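Local structure of listeria nuclear targeted protein A (Listeria monocytogenes, 4CIH) at residues E111-F114 / K115-P119; N120-I123 / F124-R128. The protein relieves repression of interferon-stimulated genes in the host by binding the chromatin repressor BAHD1 and blocking its recruitment to them. The protein carries 2 engineered substitutions. One frame throughout, in Å; residues are numbered along the deposited sequence.

How the interactions relate
Both interactions are local, surface contacts on consecutive helices. Interaction 1 lies on the last turns of helix 109-117 and the residues just after it, interaction 2 on the first turns of helix 121-139, and their centres are about 13 Å apart. Interaction 1 has one buried residue, Phe114, and an edge-to-face aromatic pair; interaction 2 has no buried residue and no ring pair across its segments, relying on backbone bonds and a thin aliphatic–carboxylate touch. The two meet where Gln121 NE2 comes 3.4 Å from Phe114 CD1 and where the rings of Tyr118 and Phe124 touch. Phe92 of helix 77-103 meets Phe114, Tyr118, Phe124 and Asp125, so both contacts rest on that helix.

Interaction 1 of 2, residues E111-F114 / K115-P119; sequences EAVF and KKTYP
Phe114 and Tyr118, four residues apart, form the tight side of this contact. Tyr118 presents its ring edge to the face of Phe114: CD2 of Tyr118 stands over the middle of the Phe114 ring, 4.2 Å from Phe114 CE1, with the ring centroids 5.5 Å apart and the planes inclined at 54°, the geometry of an edge-to-face pair. A chi1 of -165° sets CG of Phe114 beside its own carbonyl carbon. The backbone joins the same two residues, since Tyr118 N donates to Phe114 O at 2.8 Å. This bond is the last of a series of i to i+4 bonds in helix 109-117, a short helix in the connection between helices 77-103 and 121-139 of the four-helical up-and-down bundle; the backbone turns out of the helix at Tyr118. Helix 77-103 packs against the aromatic pair, touching Phe114 through Phe92, Arg96 and Val99, while Phe92 also meets the Tyr118 ring edge-to-face.

The loose side belongs to the charged and small residues. Lys115 N donates to Glu111 O at 3.2 Å in a nearly straight bond, and Lys116 N reaches Ala112 O at 3.0 Å, in the carbonyl plane but more bent at hydrogen. The Glu111 and Lys115 side chains cross at a slant, Glu111 OE1 lying 3.3 Å from Lys115 CD. The carboxylate thus meets the aliphatic part of the lysine; NZ of Lys115 remains 4.9 Å from OE1 of Glu111, where the opposite charges may still attract without a salt bridge. Lys116 is exposed.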
ATOM      1  N   GLU A 111       3.911 -16.687   1.163  1.00 35.17           N
ATOM      2  CA  GLU A 111       4.802 -16.647  -0.044  1.00 28.73           C
ATOM      3  C   GLU A 111       4.302 -17.476  -1.212  1.00 27.88           C
ATOM      4  O   GLU A 111       4.355 -17.015  -2.360  1.00 31.53           O
ATOM      5  CB  GLU A 111       6.228 -17.138   0.269  1.00 25.89           C
ATOM      6  CG  GLU A 111       7.408 -16.345  -0.298  1.00 31.56           C
ATOM      7  CD  GLU A 111       7.374 -15.995  -1.770  1.00 39.65           C
ATOM      8  OE1 GLU A 111       7.903 -16.787  -2.602  1.00 44.59           O
ATOM      9  OE2 GLU A 111       6.928 -14.868  -2.088  1.00 43.87           O
ATOM     10  N   ALA A 112       3.891 -18.718  -0.935  1.00 30.97           N
ATOM     11  CA  ALA A 112       3.105 -19.522  -1.898  1.00 27.51           C
ATOM     12  C   ALA A 112       1.980 -18.710  -2.553  1.00 30.37           C
ATOM     13  O   ALA A 112       1.970 -18.513  -3.770  1.00 39.66           O
ATOM     14  CB  ALA A 112       2.515 -20.740  -1.211  1.00 26.47           C
ATOM     15  N   VAL A 113       0.988 -18.348  -1.744  1.00 33.12           N
ATOM     16  CA  VAL A 113      -0.180 -17.554  -2.132  1.00 35.00           C
ATOM     17  C   VAL A 113       0.210 -16.223  -2.766  1.00 39.95           C
ATOM     18  O   VAL A 113      -0.556 -15.610  -3.522  1.00 32.46           O
ATOM     19  CB  VAL A 113      -0.971 -17.228  -0.855  1.00 38.86           C
ATOM     20  CG1 VAL A 113      -2.135 -16.280  -1.112  1.00 34.56           C
ATOM     21  CG2 VAL A 113      -1.369 -18.510  -0.160  1.00 37.85           C
ATOM     22  N   PHE A 114       1.424 -15.789  -2.446  1.00 45.07           N
ATOM     23  CA  PHE A 114       1.968 -14.583  -3.025  1.00 43.82           C
ATOM     24  C   PHE A 114       2.131 -14.737  -4.523  1.00 35.47           C
ATOM     25  O   PHE A 114       1.525 -14.005  -5.306  1.00 40.79           O
ATOM     26  CB  PHE A 114       3.317 -14.220  -2.378  1.00 41.59           C
ATOM     27  CG  PHE A 114       3.738 -12.820  -2.684  1.00 54.97           C
ATOM     28  CD1 PHE A 114       4.318 -12.513  -3.908  1.00 50.09           C
ATOM     29  CD2 PHE A 114       3.427 -11.788  -1.808  1.00 50.70           C
ATOM     30  CE1 PHE A 114       4.628 -11.205  -4.227  1.00 52.28           C
ATOM     31  CE2 PHE A 114       3.768 -10.481  -2.106  1.00 50.88           C
ATOM     32  CZ  PHE A 114       4.370 -10.190  -3.319  1.00 57.68           C
ATOM     33  N   LYS A 115       2.989 -15.670  -4.909  1.00 41.37           N
ATOM     34  CA  LYS A 115       3.292 -15.974  -6.297  1.00 36.36           C
ATOM     35  C   LYS A 115       2.032 -16.487  -6.979  1.00 43.25           C
ATOM     36  O   LYS A 115       1.885 -16.446  -8.210  1.00 30.87           O
ATOM     37  CB  LYS A 115       4.368 -17.062  -6.350  1.00 45.50           C
ATOM     38  CG  LYS A 115       5.786 -16.589  -6.041  1.00 46.92           C
ATOM     39  CD  LYS A 115       6.677 -17.713  -5.499  1.00 47.97           C
ATOM     40  CE  LYS A 115       8.153 -17.571  -5.913  1.00 41.48           C
ATOM     41  NZ  LYS A 115       8.507 -18.251  -7.203  1.00 43.77           N
ATOM     42  N   LYS A 116       1.109 -17.013  -6.186  1.00 45.45           N
ATOM     43  CA  LYS A 116      -0.139 -17.385  -6.806  1.00 41.61           C
ATOM     44  C   LYS A 116      -0.802 -16.089  -7.184  1.00 42.01           C
ATOM     45  O   LYS A 116      -0.999 -15.812  -8.351  1.00 46.05           O
ATOM     46  CB  LYS A 116      -1.004 -18.289  -5.908  1.00 40.09           C
ATOM     47  CG  LYS A 116      -0.392 -19.682  -5.750  1.00 37.94           C
ATOM     48  CD  LYS A 116      -1.338 -20.708  -5.133  1.00 40.56           C
ATOM     49  CE  LYS A 116      -0.893 -22.120  -5.487  1.00 31.94           C
ATOM     50  NZ  LYS A 116      -2.028 -23.034  -5.776  1.00 36.41           N
ATOM     51  N   THR A 117      -1.082 -15.240  -6.209  1.00 51.56           N
ATOM     52  CA  THR A 117      -1.892 -14.064  -6.525  1.00 52.54           C
ATOM     53  C   THR A 117      -1.231 -13.012  -7.445  1.00 45.75           C
ATOM     54  O   THR A 117      -1.914 -12.250  -8.148  1.00 36.05           O
ATOM     55  CB  THR A 117      -2.684 -13.531  -5.294  1.00 59.90           C
ATOM     56  OG1 THR A 117      -2.698 -12.102  -5.273  1.00 65.34           O
ATOM     57  CG2 THR A 117      -2.119 -14.051  -3.981  1.00 63.44           C
ATOM     58  N   TYR A 118       0.095 -13.021  -7.510  1.00 54.33           N
ATOM     59  CA  TYR A 118       0.798 -12.114  -8.420  1.00 47.15           C
ATOM     60  C   TYR A 118       1.807 -12.848  -9.296  1.00 47.40           C
ATOM     61  O   TYR A 118       3.006 -12.915  -8.961  1.00 43.71           O
ATOM     62  CB  TYR A 118       1.472 -10.975  -7.659  1.00 54.19           C
ATOM     63  CG  TYR A 118       0.555 -10.216  -6.722  1.00 58.49           C
ATOM     64  CD1 TYR A 118      -0.341  -9.270  -7.202  1.00 53.36           C
ATOM     65  CD2 TYR A 118       0.605 -10.434  -5.348  1.00 60.42           C
ATOM     66  CE1 TYR A 118      -1.170  -8.570  -6.334  1.00 58.27           C
ATOM     67  CE2 TYR A 118      -0.227  -9.747  -4.482  1.00 62.35           C
ATOM     68  CZ  TYR A 118      -1.107  -8.808  -4.978  1.00 54.77           C
ATOM     69  OH  TYR A 118      -1.929  -8.119  -4.111  1.00 54.34           O
ATOM     70  N   PRO A 119       1.313 -13.415 -10.416  1.00 46.39           N
ATOM     71  CA  PRO A 119       2.077 -14.124 -11.436  1.00 44.04           C
ATOM     72  C   PRO A 119       3.459 -13.512 -11.701  1.00 43.38           C
ATOM     73  O   PRO A 119       4.467 -14.233 -11.670  1.00 38.94           O
ATOM     74  CB  PRO A 119       1.178 -14.006 -12.671  1.00 40.49           C
ATOM     75  CG  PRO A 119      -0.215 -14.002 -12.104  1.00 37.43           C
ATOM     76  CD  PRO A 119      -0.136 -13.481 -10.696  1.00 43.66           C
TER

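Interaction 2 of 2, residues N120-I123 / F124-R128; sequences NQII and FDDVR. Engineered in segment 124-128: Asp125 (natural residue Lys), Asp126 (natural residue Lys).
Asn120 O accepts the amide of Phe124, with Phe124 N at 3.0 Å and lying almost on the line of the carbonyl bond (C=O...N angle 176°). Asn120 holds the N-cap position of helix 121-139, yet its contribution here is this main-chain carbonyl, since the side chain makes no capping bond. The Phe124 so bonded settles on helix 77-103. Its ring meets those of Phe92 and Tyr118, and NE of Arg128, from the following turn, sits 3.2 Å above one face, displaced toward the rim. Arg128 NH1 also makes a long, weak ion pair with Glu88.

Next in sequence, Gln121 O takes the amide of Asp125: N of Asp125 is 3.3 Å from O of Gln121, and the donor stands 36° out of the carbonyl plane, so it misses the lone-pair direction. These i to i+4 bonds open the last helix of the four-helical up-and-down bundle. The side chain of Gln121 packs on Phe114 and Lys115 of helix 109-117.

Ile122 brings the side-chain contact of the outer surface. It runs alongside Asp126, pointing the same way, and its CG2 lies 3.6 Å from Asp126 OD2, a carboxylate oxygen against a methyl. Chi1 of Asp126 (-57°) sets CG beside the backbone N, which brings the carboxylate back along the helix toward Ile122. Asp125 and Asp126 are both engineered replacements of lysine, and Asp125 leans on Phe92 of helix 77-103. Ile123, the last residue of the segment, is on the exposed side; the approach of its O to Val127 CG2 is too short in the model to be relied on.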
ATOM      1  N   ASN A 120       3.514 -12.189 -11.875  1.00 40.82           N
ATOM      2  CA  ASN A 120       4.734 -11.525 -12.364  1.00 35.59           C
ATOM      3  C   ASN A 120       5.117 -10.308 -11.560  1.00 40.74           C
ATOM      4  O   ASN A 120       4.715  -9.177 -11.876  1.00 44.70           O
ATOM      5  CB  ASN A 120       4.538 -11.149 -13.811  1.00 34.26           C
ATOM      6  CG  ASN A 120       4.649 -12.344 -14.678  1.00 37.45           C
ATOM      7  OD1 ASN A 120       5.065 -13.376 -14.179  1.00 29.76           O
ATOM      8  ND2 ASN A 120       4.228 -12.256 -15.941  1.00 39.77           N
ATOM      9  N   GLN A 121       5.882 -10.543 -10.503  1.00 43.85           N
ATOM     10  CA  GLN A 121       5.848  -9.598  -9.395  1.00 48.41           C
ATOM     11  C   GLN A 121       6.260  -8.178  -9.727  1.00 52.18           C
ATOM     12  O   GLN A 121       5.751  -7.245  -9.109  1.00 57.65           O
ATOM     13  CB  GLN A 121       6.659 -10.102  -8.226  1.00 41.00           C
ATOM     14  CG  GLN A 121       6.038 -11.292  -7.538  1.00 38.90           C
ATOM     15  CD  GLN A 121       7.038 -11.883  -6.597  1.00 35.05           C
ATOM     16  OE1 GLN A 121       8.020 -11.222  -6.288  1.00 30.48           O
ATOM     17  NE2 GLN A 121       6.819 -13.114  -6.144  1.00 36.62           N
ATOM     18  N   ILE A 122       7.158  -8.005 -10.694  1.00 48.40           N
ATOM     19  CA  ILE A 122       7.583  -6.649 -11.083  1.00 51.69           C
ATOM     20  C   ILE A 122       6.649  -6.018 -12.129  1.00 51.78           C
ATOM     21  O   ILE A 122       6.206  -4.862 -11.990  1.00 52.40           O
ATOM     22  CB  ILE A 122       9.045  -6.660 -11.582  1.00 56.87           C
ATOM     23  CG1 ILE A 122       9.978  -7.205 -10.488  1.00 53.41           C
ATOM     24  CG2 ILE A 122       9.466  -5.279 -12.060  1.00 51.88           C
ATOM     25  CD1 ILE A 122      11.234  -7.869 -11.013  1.00 48.16           C
ATOM     26  N   ILE A 123       6.351  -6.794 -13.171  1.00 48.61           N
ATOM     27  CA  ILE A 123       5.418  -6.414 -14.220  1.00 37.85           C
ATOM     28  C   ILE A 123       4.112  -5.848 -13.607  1.00 47.33           C
ATOM     29  O   ILE A 123       3.427  -4.977 -14.196  1.00 41.10           O
ATOM     30  CB  ILE A 123       5.122  -7.638 -15.122  1.00 47.65           C
ATOM     31  CG1 ILE A 123       6.413  -8.274 -15.679  1.00 42.54           C
ATOM     32  CG2 ILE A 123       4.061  -7.333 -16.186  1.00 45.40           C
ATOM     33  CD1 ILE A 123       7.589  -7.343 -15.957  1.00 34.91           C
ATOM     34  N   PHE A 124       3.769  -6.353 -12.424  1.00 38.71           N
ATOM     35  CA  PHE A 124       2.698  -5.765 -11.615  1.00 34.76           C
ATOM     36  C   PHE A 124       3.118  -4.484 -10.838  1.00 35.99           C
ATOM     37  O   PHE A 124       2.454  -3.468 -10.989  1.00 39.44           O
ATOM     38  CB  PHE A 124       2.113  -6.830 -10.674  1.00 32.96           C
ATOM     39  CG  PHE A 124       0.804  -6.440 -10.054  1.00 36.91           C
ATOM     40  CD1 PHE A 124       0.769  -5.669  -8.901  1.00 36.68           C
ATOM     41  CD2 PHE A 124      -0.388  -6.828 -10.625  1.00 29.09           C
ATOM     42  CE1 PHE A 124      -0.443  -5.303  -8.337  1.00 39.61           C
ATOM     43  CE2 PHE A 124      -1.597  -6.481 -10.055  1.00 31.19           C
ATOM     44  CZ  PHE A 124      -1.633  -5.738  -8.910  1.00 39.12           C
ATOM     45  N   ASP A 125       4.195  -4.512 -10.035  1.00 41.09           N
ATOM     46  CA  ASP A 125       4.683  -3.297  -9.279  1.00 42.92           C
ATOM     47  C   ASP A 125       4.510  -1.997 -10.059  1.00 47.65           C
ATOM     48  O   ASP A 125       3.506  -1.279  -9.888  1.00 50.72           O
ATOM     49  CB  ASP A 125       6.156  -3.400  -8.805  1.00 38.25           C
ATOM     50  CG  ASP A 125       6.549  -2.242  -7.817  1.00 42.09           C
ATOM     51  OD1 ASP A 125       5.674  -1.781  -7.062  1.00 39.02           O
ATOM     52  OD2 ASP A 125       7.710  -1.759  -7.787  1.00 38.09           O
ATOM     53  N   ASP A 126       5.519  -1.693 -10.877  1.00 47.04           N
ATOM     54  CA  ASP A 126       5.417  -0.726 -11.967  1.00 38.37           C
ATOM     55  C   ASP A 126       3.987  -0.586 -12.453  1.00 41.81           C
ATOM     56  O   ASP A 126       3.371   0.467 -12.262  1.00 46.36           O
ATOM     57  CB  ASP A 126       6.264  -1.163 -13.174  1.00 47.14           C
ATOM     58  CG  ASP A 126       7.737  -1.362 -12.842  1.00 49.93           C
ATOM     59  OD1 ASP A 126       8.224  -0.729 -11.871  1.00 50.10           O
ATOM     60  OD2 ASP A 126       8.414  -2.135 -13.581  1.00 51.14           O
ATOM     61  N   VAL A 127       3.453  -1.602 -13.133  1.00 39.38           N
ATOM     62  CA  VAL A 127       2.190  -1.327 -13.869  1.00 46.55           C
ATOM     63  C   VAL A 127       1.139  -0.702 -12.960  1.00 40.97           C
ATOM     64  O   VAL A 127       0.488   0.254 -13.345  1.00 50.75           O
ATOM     65  CB  VAL A 127       1.537  -2.533 -14.603  1.00 45.76           C
ATOM     66  CG1 VAL A 127       0.149  -2.145 -15.090  1.00 48.71           C
ATOM     67  CG2 VAL A 127       2.354  -3.007 -15.798  1.00 36.79           C
ATOM     68  N   ARG A 128       0.901  -1.253 -11.778  1.00 39.64           N
ATOM     69  CA  ARG A 128      -0.063  -0.545 -10.931  1.00 39.21           C
ATOM     70  C   ARG A 128       0.467   0.876 -10.591  1.00 32.05           C
ATOM     71  O   ARG A 128      -0.286   1.849 -10.545  1.00 30.18           O
ATOM     72  CB  ARG A 128      -0.438  -1.365  -9.684  1.00 32.73           C
ATOM     73  CG  ARG A 128      -1.709  -2.235  -9.790  1.00 34.92           C
ATOM     74  CD  ARG A 128      -2.191  -2.577 -11.197  1.00 41.96           C
ATOM     75  NE  ARG A 128      -1.568  -3.774 -11.781  1.00 53.06           N
ATOM     76  CZ  ARG A 128      -2.209  -4.646 -12.564  1.00 55.57           C
ATOM     77  NH1 ARG A 128      -3.497  -4.474 -12.831  1.00 45.68           N
ATOM     78  NH2 ARG A 128      -1.576  -5.704 -13.074  1.00 48.82           N
TER